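Side-chain contacts in PfEMP1 variant 1 of strain MC (Plasmodium falciparum, PDB 5LGD), which probably binds a receptor on the surface of host cells, the chain being one mostly helical piece, a DBL-clan domain, of a much longer protein: residues Ser6-Ala9 / Phe10-Trp14; Asp75-Lys78 / Asp79-His82; Ala106-Ile109 / Lys110-Glu113. All coordinates share one frame; numbering follows the deposited sequence. Where two conformers were deposited one is given.

Contact 1 of 3, residues Ser6-Ala9 / Phe10-Trp14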
loop_
_atom_site.group_PDB
_atom_site.type_symbol
_atom_site.label_atom_id
_atom_site.label_comp_id
_atom_site.label_asym_id
_atom_site.label_seq_id
_atom_site.Cartn_x
_atom_site.Cartn_y
_atom_site.Cartn_z
ATOM N N SER B 6 26.224 -13.479 2.779
ATOM C CA SER B 6 24.848 -13.340 3.280
ATOM C C SER B 6 24.145 -14.685 3.100
ATOM O O SER B 6 24.522 -15.443 2.199
ATOM C CB SER B 6 24.099 -12.245 2.525
ATOM O OG SER B 6 23.578 -12.658 1.266
ATOM N N TYR B 7 23.146 -14.995 3.951
ATOM C CA TYR B 7 22.405 -16.256 3.851
ATOM C C TYR B 7 21.784 -16.423 2.446
ATOM O O TYR B 7 22.051 -17.429 1.802
ATOM C CB TYR B 7 21.387 -16.458 4.998
ATOM C CG TYR B 7 20.605 -17.749 4.861
ATOM C CD1 TYR B 7 21.219 -18.989 5.052
ATOM C CD2 TYR B 7 19.266 -17.737 4.480
ATOM C CE1 TYR B 7 20.513 -20.179 4.881
ATOM C CE2 TYR B 7 18.546 -18.918 4.328
ATOM C CZ TYR B 7 19.173 -20.135 4.513
ATOM O OH TYR B 7 18.446 -21.281 4.308
ATOM N N ASN B 8 21.105 -15.382 1.922
ATOM C CA ASN B 8 20.503 -15.383 0.581
ATOM C C ASN B 8 21.542 -15.736 -0.484
ATOM O O ASN B 8 21.335 -16.686 -1.224
ATOM C CB ASN B 8 19.791 -14.058 0.276
ATOM C CG ASN B 8 19.055 -14.048 -1.062
ATOM O OD1 ASN B 8 19.574 -13.583 -2.102
ATOM N ND2 ASN B 8 17.833 -14.572 -1.067
ATOM N N ALA B 9 22.705 -15.061 -0.475
ATOM C CA ALA B 9 23.821 -15.323 -1.406
ATOM C C ALA B 9 24.329 -16.757 -1.282
ATOM O O ALA B 9 24.528 -17.429 -2.302
ATOM C CB ALA B 9 24.963 -14.355 -1.139
ATOM N N PHE B 10 24.541 -17.225 -0.022
ATOM C CA PHE B 10 25.034 -18.568 0.235
ATOM C C PHE B 10 24.073 -19.637 -0.253
ATOM O O PHE B 10 24.498 -20.588 -0.919
ATOM C CB PHE B 10 25.372 -18.764 1.723
ATOM C CG PHE B 10 25.903 -20.143 2.009
ATOM C CD1 PHE B 10 27.242 -20.440 1.818
ATOM C CD2 PHE B 10 25.054 -21.155 2.450
ATOM C CE1 PHE B 10 27.721 -21.732 2.032
ATOM C CE2 PHE B 10 25.544 -22.435 2.708
ATOM C CZ PHE B 10 26.863 -22.724 2.460
ATOM N N PHE B 11 22.786 -19.484 0.107
ATOM C CA PHE B 11 21.691 -20.384 -0.257
ATOM C C PHE B 11 21.701 -20.752 -1.766
ATOM O O PHE B 11 21.678 -21.933 -2.119
ATOM C CB PHE B 11 20.328 -19.766 0.166
ATOM C CG PHE B 11 19.116 -20.621 -0.124
ATOM C CD1 PHE B 11 18.552 -20.653 -1.399
ATOM C CD2 PHE B 11 18.569 -21.434 0.862
ATOM C CE1 PHE B 11 17.455 -21.476 -1.674
ATOM C CE2 PHE B 11 17.440 -22.224 0.600
ATOM C CZ PHE B 11 16.917 -22.269 -0.669
ATOM N N TRP B 12 21.745 -19.741 -2.636
ATOM C CA TRP B 12 21.693 -19.947 -4.077
ATOM C C TRP B 12 22.968 -20.489 -4.649
ATOM O O TRP B 12 22.910 -21.369 -5.506
ATOM C CB TRP B 12 21.233 -18.669 -4.776
ATOM C CG TRP B 12 19.804 -18.419 -4.430
ATOM C CD1 TRP B 12 19.313 -17.456 -3.597
ATOM C CD2 TRP B 12 18.700 -19.269 -4.760
ATOM N NE1 TRP B 12 17.955 -17.602 -3.460
ATOM C CE2 TRP B 12 17.548 -18.696 -4.184
ATOM C CE3 TRP B 12 18.560 -20.408 -5.567
ATOM C CZ2 TRP B 12 16.283 -19.241 -4.357
ATOM C CZ3 TRP B 12 17.307 -20.953 -5.722
ATOM C CH2 TRP B 12 16.186 -20.370 -5.125
ATOM N N MET B 13 24.101 -20.071 -4.102
ATOM C CA MET B 13 25.419 -20.583 -4.469
ATOM C C MET B 13 25.508 -22.095 -4.184
ATOM O O MET B 13 26.046 -22.832 -5.003
ATOM C CB MET B 13 26.496 -19.850 -3.653
ATOM C CG MET B 13 27.898 -20.078 -4.176
ATOM S SD MET B 13 29.110 -20.229 -2.850
ATOM C CE MET B 13 28.441 -21.646 -1.917
ATOM N N TRP B 14 25.031 -22.536 -3.015
ATOM C CA TRP B 14 25.074 -23.933 -2.586
ATOM C C TRP B 14 24.199 -24.782 -3.506
ATOM O O TRP B 14 24.654 -25.826 -3.990
ATOM C CB TRP B 14 24.664 -24.080 -1.112
ATOM C CG TRP B 14 24.758 -25.486 -0.611
ATOM C CD1 TRP B 14 25.777 -26.027 0.120
ATOM C CD2 TRP B 14 23.791 -26.535 -0.794
ATOM N NE1 TRP B 14 25.515 -27.353 0.383
ATOM C CE2 TRP B 14 24.312 -27.695 -0.184
ATOM C CE3 TRP B 14 22.537 -26.612 -1.425
ATOM C CZ2 TRP B 14 23.637 -28.918 -0.207
ATOM C CZ3 TRP B 14 21.872 -27.831 -1.444
ATOM C CH2 TRP B 14 22.417 -28.959 -0.827
#
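Y7 and F11, one helical turn apart, meet as an offset edge-to-face pair, the F11 edge turned to the Y7 face with centroids 6.0 Å apart and planes at 65°. Followed outward, F11 begins with CB against backbone oxygens, 3.3 Å from Y7 O. Its CG is anti to the backbone N (chi1 -178°), and this swings the ring to where CD2 lies 3.5 Å from Y7 OH and 3.9 Å from Y7 CZ. The hydroxyl thus sits at the edge of the F11 ring, near its plane, and is itself hydrogen-bonded to I66 O on helix 45-70. The other flank, CD1, rests over the centre of the W12 indole, 3.5 Å above its plane. N8 closes on that same indole from the edge: its ND2 comes to 3.9 Å from W12 NE1, the amide turned 67° from the ring. Along the backbone, i to i+4 bonds repeat, F11 N to Y7 O at 2.8 Å being nearly straight and W12 N to N8 O weak. S6 OG accepts from A9 N at 3.1 Å: a serine N-cap opening an aromatic-rich first turn of helix 7-29.

Contact 2 of 3, residues Asp75-Lys78 / Asp79-His82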
loop_
_atom_site.group_PDB
_atom_site.type_symbol
_atom_site.label_atom_id
_atom_site.label_comp_id
_atom_site.label_asym_id
_atom_site.label_seq_id
_atom_site.Cartn_x
_atom_site.Cartn_y
_atom_site.Cartn_z
ATOM N N ASP B 75 10.855 -12.635 8.962
ATOM C CA ASP B 75 10.175 -11.698 8.061
ATOM C C ASP B 75 9.469 -12.416 6.907
ATOM O O ASP B 75 9.379 -11.876 5.796
ATOM C CB ASP B 75 11.150 -10.604 7.556
ATOM C CG ASP B 75 12.305 -11.088 6.686
ATOM O OD1 ASP B 75 12.656 -12.294 6.770
ATOM O OD2 ASP B 75 12.901 -10.246 5.966
ATOM N N ILE B 76 8.939 -13.617 7.169
ATOM C CA ILE B 76 8.265 -14.357 6.109
ATOM C C ILE B 76 6.753 -13.934 5.991
ATOM O O ILE B 76 6.190 -13.426 6.949
ATOM C CB ILE B 76 8.480 -15.895 6.143
ATOM C CG1 ILE B 76 7.417 -16.611 6.989
ATOM C CG2 ILE B 76 9.893 -16.264 6.551
ATOM C CD1 ILE B 76 7.091 -18.005 6.435
ATOM N N PRO B 77 6.094 -14.065 4.816
ATOM C CA PRO B 77 4.706 -13.607 4.733
ATOM C C PRO B 77 3.813 -14.285 5.758
ATOM O O PRO B 77 3.985 -15.451 6.082
ATOM C CB PRO B 77 4.317 -13.915 3.284
ATOM C CG PRO B 77 5.632 -13.835 2.544
ATOM C CD PRO B 77 6.561 -14.555 3.508
ATOM N N LYS B 78 2.862 -13.512 6.265
ATOM C CA LYS B 78 1.870 -13.860 7.261
ATOM C C LYS B 78 0.980 -14.976 6.706
ATOM O O LYS B 78 0.759 -15.025 5.497
ATOM C CB LYS B 78 1.080 -12.570 7.563
ATOM C CG LYS B 78 -0.088 -12.671 8.549
ATOM C CD LYS B 78 -0.699 -11.287 8.859
ATOM C CE LYS B 78 -1.516 -10.676 7.731
ATOM N NZ LYS B 78 -1.625 -9.193 7.862
ATOM N N ASP B 79 0.528 -15.911 7.591
ATOM C CA ASP B 79 -0.347 -17.042 7.257
ATOM C C ASP B 79 0.223 -17.970 6.177
ATOM O O ASP B 79 -0.522 -18.490 5.338
ATOM C CB ASP B 79 -1.768 -16.544 6.892
ATOM C CG ASP B 79 -2.469 -15.884 8.062
ATOM O OD1 ASP B 79 -2.329 -16.387 9.197
ATOM O OD2 ASP B 79 -3.141 -14.860 7.845
ATOM N N TRP B 80 1.542 -18.193 6.213
ATOM C CA TRP B 80 2.243 -19.049 5.239
ATOM C C TRP B 80 3.408 -19.646 5.989
ATOM O O TRP B 80 4.101 -18.914 6.706
ATOM C CB TRP B 80 2.759 -18.193 4.067
ATOM C CG TRP B 80 3.077 -18.922 2.783
ATOM C CD1 TRP B 80 2.320 -19.879 2.172
ATOM C CD2 TRP B 80 4.105 -18.564 1.841
ATOM N NE1 TRP B 80 2.860 -20.199 0.946
ATOM C CE2 TRP B 80 3.934 -19.383 0.701
ATOM C CE3 TRP B 80 5.138 -17.612 1.841
ATOM C CZ2 TRP B 80 4.770 -19.292 -0.415
ATOM C CZ3 TRP B 80 5.980 -17.546 0.752
ATOM C CH2 TRP B 80 5.792 -18.373 -0.363
ATOM N N THR B 81 3.613 -20.958 5.877
ATOM C CA THR B 81 4.697 -21.578 6.639
ATOM C C THR B 81 6.057 -21.451 5.919
ATOM O O THR B 81 6.089 -21.296 4.714
ATOM C CB THR B 81 4.377 -23.031 7.045
ATOM O OG1 THR B 81 4.708 -23.901 5.977
ATOM C CG2 THR B 81 2.923 -23.247 7.517
ATOM N N HIS B 82 7.168 -21.597 6.661
ATOM C CA HIS B 82 8.534 -21.582 6.118
ATOM C C HIS B 82 8.756 -22.730 5.131
ATOM O O HIS B 82 9.651 -22.651 4.291
ATOM C CB HIS B 82 9.519 -21.752 7.280
ATOM C CG HIS B 82 9.667 -20.540 8.132
ATOM N ND1 HIS B 82 8.936 -20.381 9.302
ATOM C CD2 HIS B 82 10.496 -19.483 7.990
ATOM C CE1 HIS B 82 9.326 -19.227 9.814
ATOM N NE2 HIS B 82 10.286 -18.668 9.080
#
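I76 and H82 make a local CH-pi contact at the surface, in the loop that leads from helix 45-70 to helix 82-90. The isoleucine methyl CD1 lies 4.0 Å from the centroid of the H82 imidazole and only 7° off the ring normal, squarely over one face, while the second branch, CG2, reaches NE2 of H82 at 3.5 Å. I76 CG1 stands between the backbone N and the carbonyl carbon (chi1 90°), which carries CD1 across the bend to the ring. The fit is tight, since the same CD1 is 3.1 Å from W80 O. H82 NE2 is hydrogen-bonded to Q73 O, which holds the imidazole from the preceding chain and helps to fix the rotation of the face that I76 covers.

The stretch is a bend running into a capped helix: D79 has left-handed backbone angles, and T81 is the N-cap of helix 82-90, its OG1 accepting from D84 N, while F85 on that helix meets the W80 ring and packs against I76. Between bend and cap, P77 and W80 lie side by side and point the same way. P77 CD comes to the indole edge, close to the ring plane, 3.8 Å from W80 CE3.

K78 and D79 likewise run alongside each other at the tip of the bend, with K78 CG 3.8 Å from D79 OD2. Their charged ends stay apart, K78 NZ and D79 OD2 being separated by 5.9 Å. The chain of another protein packs against this loop: W80 and P77 both meet aromatic side chains of that chain, D79 touches an apolar one, and D75 OD1 forms a hydrogen bond with one of its polar side chains.

Contact 3 of 3, residues Ala106-Ile109 / Lys110-Glu113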
loop_
_atom_site.group_PDB
_atom_site.type_symbol
_atom_site.label_atom_id
_atom_site.label_comp_id
_atom_site.label_asym_id
_atom_site.label_seq_id
_atom_site.Cartn_x
_atom_site.Cartn_y
_atom_site.Cartn_z
ATOM N N ALA B 106 22.663 -19.990 -19.741
ATOM C CA ALA B 106 21.512 -20.737 -20.255
ATOM C C ALA B 106 21.785 -22.223 -20.469
ATOM O O ALA B 106 20.878 -23.053 -20.317
ATOM C CB ALA B 106 21.023 -20.099 -21.549
ATOM N N ASN B 107 23.012 -22.565 -20.840
ATOM C CA ASN B 107 23.392 -23.947 -21.097
ATOM C C ASN B 107 23.519 -24.734 -19.846
ATOM O O ASN B 107 23.210 -25.921 -19.825
ATOM C CB ASN B 107 24.656 -24.016 -21.903
ATOM C CG ASN B 107 24.829 -25.353 -22.538
ATOM O OD1 ASN B 107 24.053 -25.779 -23.390
ATOM N ND2 ASN B 107 25.764 -26.090 -22.043
ATOM N N GLU B 108 23.969 -24.074 -18.784
ATOM C CA GLU B 108 24.034 -24.656 -17.469
ATOM C C GLU B 108 22.562 -24.993 -17.065
ATOM O O GLU B 108 22.324 -26.076 -16.533
ATOM C CB GLU B 108 24.713 -23.646 -16.526
ATOM C CG GLU B 108 24.546 -23.895 -15.060
ATOM C CD GLU B 108 25.287 -22.850 -14.264
ATOM O OE1 GLU B 108 26.509 -23.034 -14.056
ATOM O OE2 GLU B 108 24.653 -21.849 -13.854
ATOM N N ILE B 109 21.588 -24.133 -17.442
ATOM C CA ILE B 109 20.162 -24.362 -17.141
ATOM C C ILE B 109 19.663 -25.578 -17.921
ATOM O O ILE B 109 19.063 -26.459 -17.318
ATOM C CB ILE B 109 19.292 -23.089 -17.358
ATOM C CG1 ILE B 109 19.719 -21.959 -16.416
ATOM C CG2 ILE B 109 17.771 -23.386 -17.282
ATOM C CD1 ILE B 109 19.532 -22.193 -14.950
ATOM N N LYS B 110 20.014 -25.681 -19.221
ATOM C CA LYS B 110 19.664 -26.834 -20.067
ATOM C C LYS B 110 20.067 -28.174 -19.395
ATOM O O LYS B 110 19.253 -29.094 -19.347
ATOM C CB LYS B 110 20.350 -26.709 -21.439
ATOM C CG LYS B 110 19.845 -27.667 -22.522
ATOM C CD LYS B 110 20.585 -27.380 -23.820
ATOM C CE LYS B 110 19.931 -28.028 -24.999
ATOM N NZ LYS B 110 20.560 -27.580 -26.261
ATOM N N ARG B 111 21.343 -28.265 -18.915
ATOM C CA ARG B 111 21.936 -29.430 -18.244
ATOM C C ARG B 111 21.179 -29.770 -16.942
ATOM O O ARG B 111 20.924 -30.950 -16.667
ATOM C CB ARG B 111 23.450 -29.209 -17.920
ATOM C CG ARG B 111 24.373 -28.870 -19.108
ATOM C CD ARG B 111 25.886 -29.176 -18.954
ATOM N NE ARG B 111 26.465 -29.064 -17.605
ATOM C CZ ARG B 111 26.833 -27.928 -17.011
ATOM N NH1 ARG B 111 26.621 -26.768 -17.600
ATOM N NH2 ARG B 111 27.348 -27.945 -15.791
ATOM N N ILE B 112 20.831 -28.727 -16.139
ATOM C CA ILE B 112 20.139 -28.880 -14.859
ATOM C C ILE B 112 18.713 -29.423 -15.134
ATOM O O ILE B 112 18.330 -30.443 -14.556
ATOM C CB ILE B 112 20.136 -27.559 -14.043
ATOM C CG1 ILE B 112 21.595 -27.162 -13.676
ATOM C CG2 ILE B 112 19.258 -27.735 -12.771
ATOM C CD1 ILE B 112 21.844 -25.770 -13.083
ATOM N N GLU B 113 17.976 -28.776 -16.069
ATOM C CA GLU B 113 16.638 -29.153 -16.511
ATOM C C GLU B 113 16.632 -30.636 -16.940
ATOM O O GLU B 113 15.766 -31.379 -16.479
ATOM C CB GLU B 113 16.195 -28.222 -17.646
ATOM C CG GLU B 113 14.697 -28.119 -17.855
ATOM C CD GLU B 113 14.252 -27.138 -18.925
ATOM O OE1 GLU B 113 15.075 -26.767 -19.793
ATOM O OE2 GLU B 113 13.060 -26.755 -18.901
HETATM O O HOH W 1 22.909 -25.954 -26.090
#
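E108 and I112 lie side by side and point the same way, E108 CG touching I112 CD1 at 3.8 Å one helical turn on. With chi1 at 164° the glutamate CG stands opposite the backbone N, and the chain runs extended from there, carrying the carboxylate past the isoleucine to H16 of helix 7-29, where OE1 is hydrogen-bonded to NE2. N107 and K110 are set differently, with their chains angled across one another. N107 OD1 stands 3.8 Å from K110 CD, and a water spans their ends, donating to N107 OD1 at 2.9 Å and accepting from K110 NZ at 2.9 Å. R111 bends at chi3 and folds back along the helix; in the conformer described, NH1 comes to 3.3 Å from E108 CA, a position that is tentative because a second conformer exists. A glycerol, probably from the crystallisation liquor, takes a hydrogen bond from N107 ND2 nearby. The backbone repeats i to i+4 bonds, the straightest being E113 N to I109 O at 2.8 Å. I109 and I112 pack on helix 92-103, and E108, R111 and I112 on helix 7-29, while N107 and K110 are exposed: the pattern of an amphipathic helix in a helical bundle.

In the fold
From the N terminus, contact 1 forms the capped first turn of helix 7-29, contact 2 the bend before helix 82-90, and contact 3 the opening turns of helix 106-118. Each is local, within one unbroken run of residues, so none encloses another: the three follow in series and neither nest nor cross. Contacts 1 and 2 have centres about 20 Å apart, and the chain of another protein in the assembly reaches both, whereas contact 3 has no such neighbour. Helix 7-29 links contacts 1 and 3 further along its length, and helix 92-103 packs against both. Helix 82-90, which contact 2 introduces, also packs against F11 and W12.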